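Local coordinates for protein terminal uridylyltransferase 1 (PDB 5HZD) that adds uridines to the 3' ends of guide RNAs, ribosomal RNAs and some messenger RNAs in trypanosome mitochondrial RNA editing, at residues A[105-117]-A[365-378]. Numbering follows the deposited sequence.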
ATOM      1  N   ARG A 105       0.916  19.526   4.026  1.00 14.38           N
ATOM      2  CA  ARG A 105       1.899  18.970   3.111  1.00 13.63           C
ATOM      3  C   ARG A 105       1.470  17.560   2.753  1.00 13.31           C
ATOM      4  O   ARG A 105       0.682  16.942   3.472  1.00 13.84           O
ATOM      5  CB  ARG A 105       3.308  18.985   3.723  1.00 16.07           C
ATOM      6  CG  ARG A 105       3.827  20.415   4.011  1.00 15.76           C
ATOM      7  CD  ARG A 105       3.987  21.204   2.723  1.00 16.56           C
ATOM      8  NE  ARG A 105       4.548  22.543   3.003  1.00 18.83           N
ATOM      9  CZ  ARG A 105       3.820  23.619   3.310  1.00 19.25           C
ATOM     10  NH1 ARG A 105       2.503  23.546   3.378  1.00 16.92           N
ATOM     11  NH2 ARG A 105       4.423  24.774   3.572  1.00 25.04           N
ATOM     12  N   VAL A 106       1.957  17.075   1.622  1.00 12.45           N
ATOM     13  CA  VAL A 106       1.515  15.786   1.089  1.00 12.05           C
ATOM     14  C   VAL A 106       2.646  14.771   1.240  1.00 11.91           C
ATOM     15  O   VAL A 106       3.777  15.031   0.843  1.00 12.60           O
ATOM     16  CB  VAL A 106       1.102  15.912  -0.407  1.00 11.99           C
ATOM     17  CG1 VAL A 106       0.676  14.527  -0.982  1.00 11.64           C
ATOM     18  CG2 VAL A 106      -0.086  16.888  -0.554  1.00 12.16           C
ATOM     19  N   PHE A 107       2.324  13.610   1.821  1.00 11.65           N
ATOM     20  CA  PHE A 107       3.303  12.539   2.041  1.00 12.22           C
ATOM     21  C   PHE A 107       2.845  11.330   1.248  1.00 13.48           C
ATOM     22  O   PHE A 107       1.685  10.936   1.374  1.00 13.14           O
ATOM     23  CB  PHE A 107       3.263  12.119   3.517  1.00 11.72           C
ATOM     24  CG  PHE A 107       3.661  13.210   4.496  1.00 11.93           C
ATOM     25  CD1 PHE A 107       2.789  14.277   4.753  1.00 12.12           C
ATOM     26  CD2 PHE A 107       4.848  13.138   5.213  1.00 15.56           C
ATOM     27  CE1 PHE A 107       3.123  15.271   5.647  1.00 13.17           C
ATOM     28  CE2 PHE A 107       5.177  14.128   6.136  1.00 17.52           C
ATOM     29  CZ  PHE A 107       4.332  15.204   6.338  1.00 16.57           C
ATOM     30  N   ILE A 108       3.710  10.722   0.436  1.00 11.78           N
ATOM     31  CA  ILE A 108       3.347   9.432  -0.183  1.00 12.07           C
ATOM     32  C   ILE A 108       3.537   8.297   0.829  1.00 14.85           C
ATOM     33  O   ILE A 108       4.531   8.276   1.563  1.00 14.16           O
ATOM     34  CB  ILE A 108       4.182   9.153  -1.421  1.00 11.26           C
ATOM     35  CG1 ILE A 108       3.790  10.138  -2.529  1.00 12.37           C
ATOM     36  CG2 ILE A 108       3.995   7.675  -1.889  1.00 11.86           C
ATOM     37  CD1 ILE A 108       4.672  10.063  -3.789  1.00 14.12           C
ATOM     38  N   PHE A 109       2.600   7.354   0.862  1.00 12.21           N
ATOM     39  CA  PHE A 109       2.861   6.110   1.616  1.00 10.83           C
ATOM     40  C   PHE A 109       2.381   4.926   0.824  1.00 10.25           C
ATOM     41  O   PHE A 109       1.980   5.079  -0.327  1.00 12.70           O
ATOM     42  CB  PHE A 109       2.323   6.168   3.056  1.00 12.59           C
ATOM     43  CG  PHE A 109       0.814   6.216   3.177  1.00 11.82           C
ATOM     44  CD1 PHE A 109       0.123   7.412   3.043  1.00 13.01           C
ATOM     45  CD2 PHE A 109       0.101   5.068   3.450  1.00 14.80           C
ATOM     46  CE1 PHE A 109      -1.282   7.448   3.205  1.00 13.99           C
ATOM     47  CE2 PHE A 109      -1.284   5.076   3.574  1.00 13.37           C
ATOM     48  CZ  PHE A 109      -1.984   6.290   3.446  1.00 13.99           C
ATOM     49  N   GLY A 110       2.479   3.735   1.421  1.00 11.75           N
ATOM     50  CA  GLY A 110       2.185   2.526   0.674  1.00 14.27           C
ATOM     51  C   GLY A 110       3.389   1.859   0.053  1.00 12.90           C
ATOM     52  O   GLY A 110       4.510   2.024   0.530  1.00 12.40           O
ATOM     53  N   SER A 111       3.153   1.106  -1.022  1.00 13.47           N
ATOM     54  CA  SER A 111       4.202   0.232  -1.547  0.77 15.16           C
ATOM     55  C   SER A 111       5.403   0.952  -2.147  1.00 13.90           C
ATOM     56  O   SER A 111       6.487   0.387  -2.200  1.00 14.35           O
ATOM     57  CB  SER A 111       3.644  -0.798  -2.537  0.77 16.55           C
ATOM     58  OG  SER A 111       3.219  -0.180  -3.743  0.77 14.85           O
ATOM     59  N   SER A 112       5.241   2.204  -2.599  1.00 13.91           N
ATOM     60  CA  SER A 112       6.395   2.869  -3.168  1.00 14.29           C
ATOM     61  C   SER A 112       7.389   3.197  -2.069  1.00 11.21           C
ATOM     62  O   SER A 112       8.604   3.247  -2.343  1.00 13.75           O
ATOM     63  CB  SER A 112       5.998   4.135  -3.965  1.00 14.98           C
ATOM     64  OG  SER A 112       5.374   5.091  -3.121  1.00 16.07           O
ATOM     65  N   VAL A 113       6.892   3.393  -0.833  1.00 11.15           N
ATOM     66  CA  VAL A 113       7.750   3.543   0.324  1.00 10.70           C
ATOM     67  C   VAL A 113       8.264   2.180   0.750  1.00 12.00           C
ATOM     68  O   VAL A 113       9.469   1.973   0.817  1.00 15.03           O
ATOM     69  CB  VAL A 113       7.007   4.230   1.468  1.00 12.16           C
ATOM     70  CG1 VAL A 113       7.872   4.240   2.752  1.00 13.16           C
ATOM     71  CG2 VAL A 113       6.707   5.657   1.063  1.00 14.10           C
ATOM     72  N   ALA A 114       7.358   1.250   0.999  1.00 14.27           N
ATOM     73  CA  ALA A 114       7.744  -0.054   1.547  1.00 14.32           C
ATOM     74  C   ALA A 114       8.707  -0.832   0.647  1.00 14.97           C
ATOM     75  O   ALA A 114       9.631  -1.472   1.167  1.00 14.74           O
ATOM     76  CB  ALA A 114       6.505  -0.877   1.807  1.00 15.39           C
ATOM     77  N   MET A 115       8.528  -0.753  -0.676  1.00 13.37           N
ATOM     78  CA  MET A 115       9.339  -1.545  -1.625  1.00 14.09           C
ATOM     79  C   MET A 115      10.382  -0.723  -2.348  1.00 18.45           C
ATOM     80  O   MET A 115      11.184  -1.282  -3.090  1.00 17.75           O
ATOM     81  CB  MET A 115       8.457  -2.198  -2.696  1.00 17.82           C
ATOM     82  CG  MET A 115       7.272  -2.969  -2.161  1.00 22.27           C
ATOM     83  SD  MET A 115       7.842  -4.563  -1.508  1.00 24.68           S
ATOM     84  CE  MET A 115       6.390  -5.104  -0.612  1.00 32.64           C
ATOM     85  N   GLY A 116      10.368   0.598  -2.173  1.00 12.76           N
ATOM     86  CA  GLY A 116      11.361   1.459  -2.800  1.00 12.61           C
ATOM     87  C   GLY A 116      11.320   1.484  -4.316  1.00 14.59           C
ATOM     88  O   GLY A 116      12.268   1.927  -4.948  1.00 13.91           O
ATOM     89  N   VAL A 117      10.205   1.026  -4.890  1.00 13.22           N
ATOM     90  CA  VAL A 117      10.000   1.058  -6.332  1.00 13.03           C
ATOM     91  C   VAL A 117       8.514   1.318  -6.601  1.00 13.25           C
ATOM     92  O   VAL A 117       7.674   1.125  -5.706  1.00 14.27           O
ATOM     93  CB  VAL A 117      10.380  -0.299  -7.019  1.00 13.10           C
ATOM     94  CG1 VAL A 117      11.854  -0.605  -6.850  1.00 14.60           C
ATOM     95  CG2 VAL A 117       9.512  -1.442  -6.490  1.00 13.86           C
ATOM     96  N   LEU A 365       6.248  13.616  12.777  1.00 15.07           N
ATOM     97  CA  LEU A 365       6.707  13.862  11.410  1.00 15.59           C
ATOM     98  C   LEU A 365       7.575  15.106  11.354  1.00 17.37           C
ATOM     99  O   LEU A 365       7.913  15.598  10.276  1.00 17.12           O
ATOM    100  CB  LEU A 365       5.509  14.014  10.483  1.00 15.33           C
ATOM    101  CG  LEU A 365       4.637  12.770  10.316  1.00 12.95           C
ATOM    102  CD1 LEU A 365       3.366  13.142   9.553  1.00 18.25           C
ATOM    103  CD2 LEU A 365       5.446  11.717   9.569  1.00 14.06           C
ATOM    104  N   VAL A 366       7.939  15.640  12.513  1.00 17.38           N
ATOM    105  CA  VAL A 366       8.778  16.840  12.560  1.00 17.41           C
ATOM    106  C   VAL A 366      10.100  16.697  11.786  1.00 18.55           C
ATOM    107  O   VAL A 366      10.514  17.608  11.049  1.00 22.00           O
ATOM    108  CB  VAL A 366       9.048  17.269  14.013  1.00 21.51           C
ATOM    109  CG1 VAL A 366      10.144  18.327  14.058  1.00 24.37           C
ATOM    110  CG2 VAL A 366       7.761  17.792  14.643  1.00 21.34           C
ATOM    111  N   ASN A 367      10.751  15.551  11.890  1.00 19.59           N
ATOM    112  CA  ASN A 367      12.044  15.427  11.192  1.00 24.53           C
ATOM    113  C   ASN A 367      11.954  14.735   9.838  1.00 24.89           C
ATOM    114  O   ASN A 367      12.961  14.267   9.291  1.00 27.79           O
ATOM    115  CB  ASN A 367      13.059  14.713  12.073  1.00 25.19           C
ATOM    116  CG  ASN A 367      13.341  15.481  13.361  1.00 29.64           C
ATOM    117  OD1 ASN A 367      13.436  16.709  13.360  1.00 35.66           O
ATOM    118  ND2 ASN A 367      13.441  14.759  14.467  1.00 34.63           N
ATOM    119  N   TYR A 368      10.743  14.646   9.298  1.00 21.74           N
ATOM    120  CA  TYR A 368      10.512  13.841   8.102  1.00 20.34           C
ATOM    121  C   TYR A 368      11.067  14.533   6.863  1.00 17.14           C
ATOM    122  O   TYR A 368      10.927  15.741   6.697  1.00 21.56           O
ATOM    123  CB  TYR A 368       9.005  13.635   7.925  1.00 20.44           C
ATOM    124  CG  TYR A 368       8.644  12.462   7.044  1.00 20.08           C
ATOM    125  CD1 TYR A 368       8.588  11.165   7.552  1.00 20.75           C
ATOM    126  CD2 TYR A 368       8.333  12.655   5.699  1.00 20.11           C
ATOM    127  CE1 TYR A 368       8.247  10.085   6.767  1.00 21.86           C
ATOM    128  CE2 TYR A 368       7.975  11.572   4.893  1.00 15.91           C
ATOM    129  CZ  TYR A 368       7.929  10.294   5.420  1.00 18.86           C
ATOM    130  OH  TYR A 368       7.564   9.235   4.588  1.00 19.71           O
ATOM    131  N   THR A 369      11.715  13.760   6.001  1.00 15.68           N
ATOM    132  CA  THR A 369      12.299  14.323   4.791  1.00 13.99           C
ATOM    133  C   THR A 369      11.789  13.624   3.539  1.00 13.52           C
ATOM    134  O   THR A 369      11.861  14.188   2.449  1.00 16.45           O
ATOM    135  CB  THR A 369      13.842  14.204   4.806  1.00 15.59           C
ATOM    136  OG1 THR A 369      14.215  12.841   5.078  1.00 16.67           O
ATOM    137  CG2 THR A 369      14.429  15.106   5.871  1.00 19.71           C
ATOM    138  N   ASP A 370      11.335  12.384   3.663  1.00 13.96           N
ATOM    139  CA  ASP A 370      11.111  11.559   2.482  1.00 14.74           C
ATOM    140  C   ASP A 370       9.680  11.613   1.952  1.00 12.67           C
ATOM    141  O   ASP A 370       9.070  10.580   1.649  1.00 13.70           O
ATOM    142  CB  ASP A 370      11.514  10.102   2.740  1.00 16.48           C
ATOM    143  CG  ASP A 370      13.005   9.948   3.038  1.00 22.69           C
ATOM    144  OD1 ASP A 370      13.786  10.903   2.803  1.00 20.00           O
ATOM    145  OD2 ASP A 370      13.393   8.851   3.505  1.00 26.81           O
ATOM    146  N   PHE A 371       9.148  12.830   1.808  1.00 12.81           N
ATOM    147  CA  PHE A 371       7.850  13.034   1.174  1.00 13.46           C
ATOM    148  C   PHE A 371       7.773  12.296  -0.159  1.00 12.05           C
ATOM    149  O   PHE A 371       6.748  11.648  -0.462  1.00 13.45           O
ATOM    150  CB  PHE A 371       7.620  14.544   0.943  1.00 12.87           C
ATOM    151  CG  PHE A 371       7.644  15.374   2.210  1.00 12.87           C
ATOM    152  CD1 PHE A 371       8.837  15.907   2.673  1.00 17.23           C
ATOM    153  CD2 PHE A 371       6.476  15.641   2.898  1.00 16.22           C
ATOM    154  CE1 PHE A 371       8.869  16.676   3.838  1.00 19.68           C
ATOM    155  CE2 PHE A 371       6.507  16.424   4.063  1.00 16.92           C
ATOM    156  CZ  PHE A 371       7.684  16.929   4.518  1.00 18.85           C
ATOM    157  N   ASP A 372       8.868  12.416  -0.920  1.00 13.90           N
ATOM    158  CA  ASP A 372       9.067  11.698  -2.185  1.00 13.16           C
ATOM    159  C   ASP A 372       9.852  10.432  -1.838  1.00 14.31           C
ATOM    160  O   ASP A 372      11.009  10.524  -1.414  1.00 17.09           O
ATOM    161  CB  ASP A 372       9.871  12.570  -3.134  1.00 13.64           C
ATOM    162  CG  ASP A 372       9.042  13.695  -3.746  1.00 14.65           C
ATOM    163  OD1 ASP A 372       7.800  13.516  -3.889  1.00 14.44           O
ATOM    164  OD2 ASP A 372       9.649  14.715  -4.113  1.00 16.87           O
ATOM    165  N   PRO A 373       9.244   9.254  -2.021  1.00 13.01           N
ATOM    166  CA  PRO A 373       9.885   7.988  -1.618  1.00 15.32           C
ATOM    167  C   PRO A 373      11.186   7.774  -2.362  1.00 16.57           C
ATOM    168  O   PRO A 373      11.285   8.028  -3.575  1.00 15.56           O
ATOM    169  CB  PRO A 373       8.857   6.940  -2.013  1.00 15.20           C
ATOM    170  CG  PRO A 373       7.522   7.706  -1.913  1.00 17.57           C
ATOM    171  CD  PRO A 373       7.870   9.032  -2.522  1.00 11.49           C
ATOM    172  N   ARG A 374      12.205   7.334  -1.633  1.00 14.31           N
ATOM    173  CA  ARG A 374      13.508   7.079  -2.238  1.00 14.22           C
ATOM    174  C   ARG A 374      13.503   5.786  -3.053  1.00 12.38           C
ATOM    175  O   ARG A 374      12.952   4.751  -2.614  1.00 15.20           O
ATOM    176  CB  ARG A 374      14.592   7.081  -1.160  1.00 21.16           C
ATOM    177  CG  ARG A 374      14.919   8.523  -0.718  1.00 33.43           C
ATOM    178  CD  ARG A 374      16.212   8.622   0.068  1.00 39.16           C
ATOM    179  NE  ARG A 374      16.093   7.906   1.327  1.00 37.95           N
ATOM    180  CZ  ARG A 374      17.070   7.207   1.884  1.00 39.27           C
ATOM    181  NH1 ARG A 374      18.263   7.132   1.294  1.00 31.11           N
ATOM    182  NH2 ARG A 374      16.851   6.583   3.040  1.00 42.24           N
ATOM    183  N   TYR A 375      14.104   5.865  -4.228  1.00 14.02           N
ATOM    184  CA  TYR A 375      14.160   4.734  -5.136  1.00 15.42           C
ATOM    185  C   TYR A 375      15.369   3.843  -4.827  1.00 14.36           C
ATOM    186  O   TYR A 375      16.501   4.332  -4.724  1.00 16.18           O
ATOM    187  CB  TYR A 375      14.212   5.229  -6.598  1.00 16.13           C
ATOM    188  CG  TYR A 375      14.387   4.086  -7.584  1.00 14.46           C
ATOM    189  CD1 TYR A 375      13.308   3.300  -7.954  1.00 16.39           C
ATOM    190  CD2 TYR A 375      15.643   3.786  -8.107  1.00 15.56           C
ATOM    191  CE1 TYR A 375      13.482   2.211  -8.830  1.00 17.08           C
ATOM    192  CE2 TYR A 375      15.835   2.729  -8.985  1.00 15.87           C
ATOM    193  CZ  TYR A 375      14.733   1.936  -9.338  1.00 15.86           C
ATOM    194  OH  TYR A 375      14.964   0.870 -10.208  1.00 20.06           O
ATOM    195  N   THR A 376      15.118   2.540  -4.687  1.00 12.65           N
ATOM    196  CA  THR A 376      16.178   1.542  -4.564  1.00 13.29           C
ATOM    197  C   THR A 376      15.863   0.413  -5.547  1.00 12.84           C
ATOM    198  O   THR A 376      14.792  -0.208  -5.437  1.00 13.16           O
ATOM    199  CB  THR A 376      16.182   0.918  -3.144  1.00 16.79           C
ATOM    200  OG1 THR A 376      16.341   1.956  -2.158  1.00 20.33           O
ATOM    201  CG2 THR A 376      17.325  -0.070  -3.023  1.00 16.10           C
ATOM    202  N   PRO A 377      16.770   0.133  -6.495  1.00 13.36           N
ATOM    203  CA  PRO A 377      16.521  -0.938  -7.475  1.00 15.53           C
ATOM    204  C   PRO A 377      16.272  -2.272  -6.782  1.00 14.84           C
ATOM    205  O   PRO A 377      16.885  -2.534  -5.751  1.00 14.37           O
ATOM    206  CB  PRO A 377      17.846  -1.066  -8.240  1.00 17.69           C
ATOM    207  CG  PRO A 377      18.633   0.154  -7.917  1.00 24.91           C
ATOM    208  CD  PRO A 377      18.074   0.780  -6.663  1.00 16.27           C
ATOM    209  N   MET A 378      15.380  -3.078  -7.355  1.00 13.74           N
ATOM    210  CA  MET A 378      15.084  -4.411  -6.837  1.00 14.18           C
ATOM    211  C   MET A 378      16.305  -5.326  -6.767  1.00 16.14           C
ATOM    212  O   MET A 378      16.410  -6.152  -5.840  1.00 17.41           O
ATOM    213  CB  MET A 378      13.965  -5.040  -7.687  1.00 17.51           C
ATOM    214  CG  MET A 378      13.270  -6.237  -7.050  1.00 17.64           C
ATOM    215  SD  MET A 378      12.522  -5.894  -5.452  1.00 15.23           S
ATOM    216  CE  MET A 378      11.368  -4.591  -5.833  1.00 19.18           C
TER
HETATM  217  O   HOH W   1       6.382  10.045   2.373  1.00 14.11           O
HETATM  218  O   HOH W   2      11.040   4.245  -0.667  1.00 21.73           O
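Gly-116 O takes two contacts from consecutive residues of 365-378: Thr-376 N donates a nearly straight bond of 2.9 Å to Gly-116 O, in the carbonyl plane and on a lone pair, and Tyr-375 CA adds a CA-H...O contact to the same oxygen at 3.4 Å. A second, weak backbone bond runs from Ile-108 N to Phe-371 O (3.3 Å), so the two segments are joined by direct backbone bonds at two points. Beside the weak bond, water 1 is hydrogen-bonded to Ile-108 O (2.7 Å), Asp-370 O and Tyr-368 OH; water 2, between the two ties, links Ser-112 O to Arg-374 O.

Phe-107 anchors an aromatic cluster. Phe-371 CE2 lies over one face of its ring, offset toward the rim, 3.4 Å from Phe-107 CE2; the two planes are inclined at 41°. Leu-365 CD1 covers the opposite face, while Tyr-368 CD2 reaches the ring edge, with those planes at 57°. Pro-373 wedges its CG against Ile-108 CG2 at 3.5 Å and also meets Ser-112 OG and Val-113 CG2. With chi1 of Ile-108 at -69°, CG2 lies anti to the backbone N, where it meets the proline.

The loop between helices 336-349 and 385-409 thus lines outer strand 105-109 of the palm sheet, whose other side pairs with strand 124-129; helix 292-304, bearing UTP-binding Ile-294, touches Phe-107 and Tyr-368, and helix 80-100 contacts Val-106 and Tyr-375.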